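Local coordinates for type 3A cellulose-binding domain protein (Clostridium thermocellum, PDB 4B9P), which is the extracellular cellulose-binding family 3 module of a probable anti-sigma factor that may release the sigma factor SigI2 when polysaccharide binds, at residues Ser138-Ser143 and Val147-Ile152. Sequence-based numbering, arbitrary orientation.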
loop_
_atom_site.group_PDB
_atom_site.type_symbol
_atom_site.label_atom_id
_atom_site.label_comp_id
_atom_site.label_asym_id
_atom_site.label_seq_id
_atom_site.Cartn_x
_atom_site.Cartn_y
_atom_site.Cartn_z
ATOM N N SER A 138 -4.016 -5.942 -6.344
ATOM C CA SER A 138 -4.386 -5.684 -4.957
ATOM C C SER A 138 -5.719 -4.985 -4.766
ATOM O O SER A 138 -6.155 -4.846 -3.630
ATOM C CB SER A 138 -3.284 -4.876 -4.255
ATOM O OG SER A 138 -2.071 -5.608 -4.188
ATOM N N PHE A 139 -6.354 -4.534 -5.854
ATOM C CA PHE A 139 -7.593 -3.756 -5.743
ATOM C C PHE A 139 -8.783 -4.556 -5.215
ATOM O O PHE A 139 -8.995 -5.701 -5.614
ATOM C CB PHE A 139 -7.910 -3.198 -7.137
ATOM C CG PHE A 139 -9.168 -2.395 -7.233
ATOM C CD1 PHE A 139 -9.324 -1.211 -6.491
ATOM C CD2 PHE A 139 -10.168 -2.784 -8.111
ATOM C CE1 PHE A 139 -10.480 -0.435 -6.612
ATOM C CE2 PHE A 139 -11.310 -1.997 -8.261
ATOM C CZ PHE A 139 -11.456 -0.819 -7.499
ATOM N N ASN A 140 -9.559 -3.933 -4.341
ATOM C CA ASN A 140 -10.801 -4.480 -3.825
ATOM C C ASN A 140 -11.939 -3.575 -4.280
ATOM O O ASN A 140 -12.060 -2.460 -3.817
ATOM C CB ASN A 140 -10.687 -4.491 -2.284
ATOM C CG ASN A 140 -11.930 -5.005 -1.596
ATOM O OD1 ASN A 140 -13.040 -5.043 -2.163
ATOM N ND2 ASN A 140 -11.762 -5.394 -0.332
ATOM N N ASN A 141 -12.740 -4.052 -5.213
ATOM C CA ASN A 141 -13.781 -3.220 -5.784
ATOM C C ASN A 141 -15.035 -3.042 -4.962
ATOM O O ASN A 141 -15.958 -2.331 -5.411
ATOM C CB ASN A 141 -14.146 -3.657 -7.223
ATOM C CG ASN A 141 -14.898 -4.967 -7.289
ATOM O OD1 ASN A 141 -15.358 -5.507 -6.289
ATOM N ND2 ASN A 141 -15.022 -5.483 -8.497
ATOM N N SER A 142 -15.086 -3.645 -3.779
ATOM C CA SER A 142 -16.345 -3.697 -3.064
ATOM C C SER A 142 -16.303 -3.078 -1.679
ATOM O O SER A 142 -17.164 -2.267 -1.331
ATOM C CB SER A 142 -16.814 -5.150 -2.970
ATOM O OG SER A 142 -18.022 -5.284 -2.244
ATOM N N SER A 143 -15.329 -3.482 -0.874
ATOM C CA SER A 143 -15.375 -3.111 0.537
ATOM C C SER A 143 -15.279 -1.623 0.764
ATOM O O SER A 143 -14.416 -0.941 0.207
ATOM C CB SER A 143 -14.253 -3.786 1.307
ATOM O OG SER A 143 -14.275 -5.181 1.085
ATOM N N VAL A 147 -11.159 -4.665 5.599
ATOM C CA VAL A 147 -11.365 -6.110 5.688
ATOM C C VAL A 147 -10.017 -6.781 5.669
ATOM O O VAL A 147 -9.060 -6.264 5.124
ATOM C CB VAL A 147 -12.257 -6.664 4.524
ATOM C CG1 VAL A 147 -13.616 -6.003 4.492
ATOM C CG2 VAL A 147 -11.590 -6.522 3.129
ATOM N N VAL A 148 -9.915 -7.946 6.287
ATOM C CA VAL A 148 -8.690 -8.732 6.123
ATOM C C VAL A 148 -8.449 -9.006 4.641
ATOM O O VAL A 148 -9.371 -9.372 3.915
ATOM C CB VAL A 148 -8.812 -10.051 6.946
ATOM C CG1 VAL A 148 -7.585 -10.926 6.767
ATOM C CG2 VAL A 148 -8.977 -9.705 8.452
ATOM N N TRP A 149 -7.234 -8.761 4.153
ATOM C CA TRP A 149 -7.039 -8.763 2.696
ATOM C C TRP A 149 -5.738 -9.448 2.337
ATOM O O TRP A 149 -4.642 -8.985 2.705
ATOM C CB TRP A 149 -7.084 -7.336 2.165
ATOM C CG TRP A 149 -7.129 -7.233 0.698
ATOM C CD1 TRP A 149 -6.205 -6.609 -0.116
ATOM C CD2 TRP A 149 -8.181 -7.695 -0.138
ATOM N NE1 TRP A 149 -6.630 -6.676 -1.428
ATOM C CE2 TRP A 149 -7.843 -7.327 -1.469
ATOM C CE3 TRP A 149 -9.385 -8.377 0.100
ATOM C CZ2 TRP A 149 -8.687 -7.611 -2.557
ATOM C CZ3 TRP A 149 -10.214 -8.681 -0.999
ATOM C CH2 TRP A 149 -9.844 -8.317 -2.306
ATOM N N ASP A 150 -5.861 -10.531 1.574
ATOM C CA ASP A 150 -4.727 -11.402 1.262
ATOM C C ASP A 150 -3.897 -10.951 0.055
ATOM O O ASP A 150 -2.840 -11.528 -0.198
ATOM C CB ASP A 150 -5.242 -12.822 0.945
ATOM C CG ASP A 150 -5.960 -13.458 2.120
ATOM O OD1 ASP A 150 -5.305 -13.580 3.170
ATOM O OD2 ASP A 150 -7.165 -13.778 2.025
ATOM N N LYS A 151 -4.338 -9.930 -0.698
ATOM C CA LYS A 151 -3.657 -9.582 -1.951
ATOM C C LYS A 151 -2.752 -8.375 -1.815
ATOM O O LYS A 151 -2.272 -7.841 -2.812
ATOM C CB LYS A 151 -4.669 -9.376 -3.074
ATOM C CG LYS A 151 -5.320 -10.674 -3.529
ATOM C CD LYS A 151 -6.360 -10.415 -4.670
ATOM C CE LYS A 151 -5.820 -10.630 -6.011
ATOM N NZ LYS A 151 -6.843 -10.086 -6.997
ATOM N N ILE A 152 -2.496 -7.960 -0.583
ATOM C CA ILE A 152 -1.432 -7.021 -0.244
ATOM C C ILE A 152 -0.436 -7.826 0.588
ATOM O O ILE A 152 -0.831 -8.564 1.487
ATOM C CB ILE A 152 -1.988 -5.817 0.555
ATOM C CG1 ILE A 152 -2.797 -4.922 -0.408
ATOM C CG2 ILE A 152 -0.861 -5.040 1.265
ATOM C CD1 ILE A 152 -3.621 -3.871 0.344
HETATM O O HOH W 1 -8.121 -7.079 -7.982
#
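In the Asx turn at Asn140, in the loop between strands 131-132 and 147-148 of this family 3 carbohydrate-binding module, the asparagine lays its side chain over one face of the Trp149 indole. Asn140 CB makes a CH-pi contact, 4.0 Å from the centroid of the six-membered ring of Trp149, and Asn140 ND2 lies over the same face, 3.7 Å from Trp149 CZ3, with the amide and ring planes 20° apart. An extended first torsion, CG anti to the backbone N (chi1 178°), carries Asn140 ND2 to within 3.6 Å of Val147 CG2. Three bonds hold this amide: OD1 accepts from the backbone N atoms of Ser142 and Ser143, both from the same face of its plane, and ND2 donates to Ser143 OG. At the indole edge, Trp149 NE1 donates to Ser138 O (2.9 Å), a bent bond whose donor stands above the carbonyl plane. Ser138 OG gives a short bond to Lys151 O (2.6 Å). The same buried hydroxyl accepts from Tyr47 N, linking the contact to strand 42-48, while Val147 and Trp149 pair through their backbones with Ala11 and Leu9 of strand 7-13 in the other sheet.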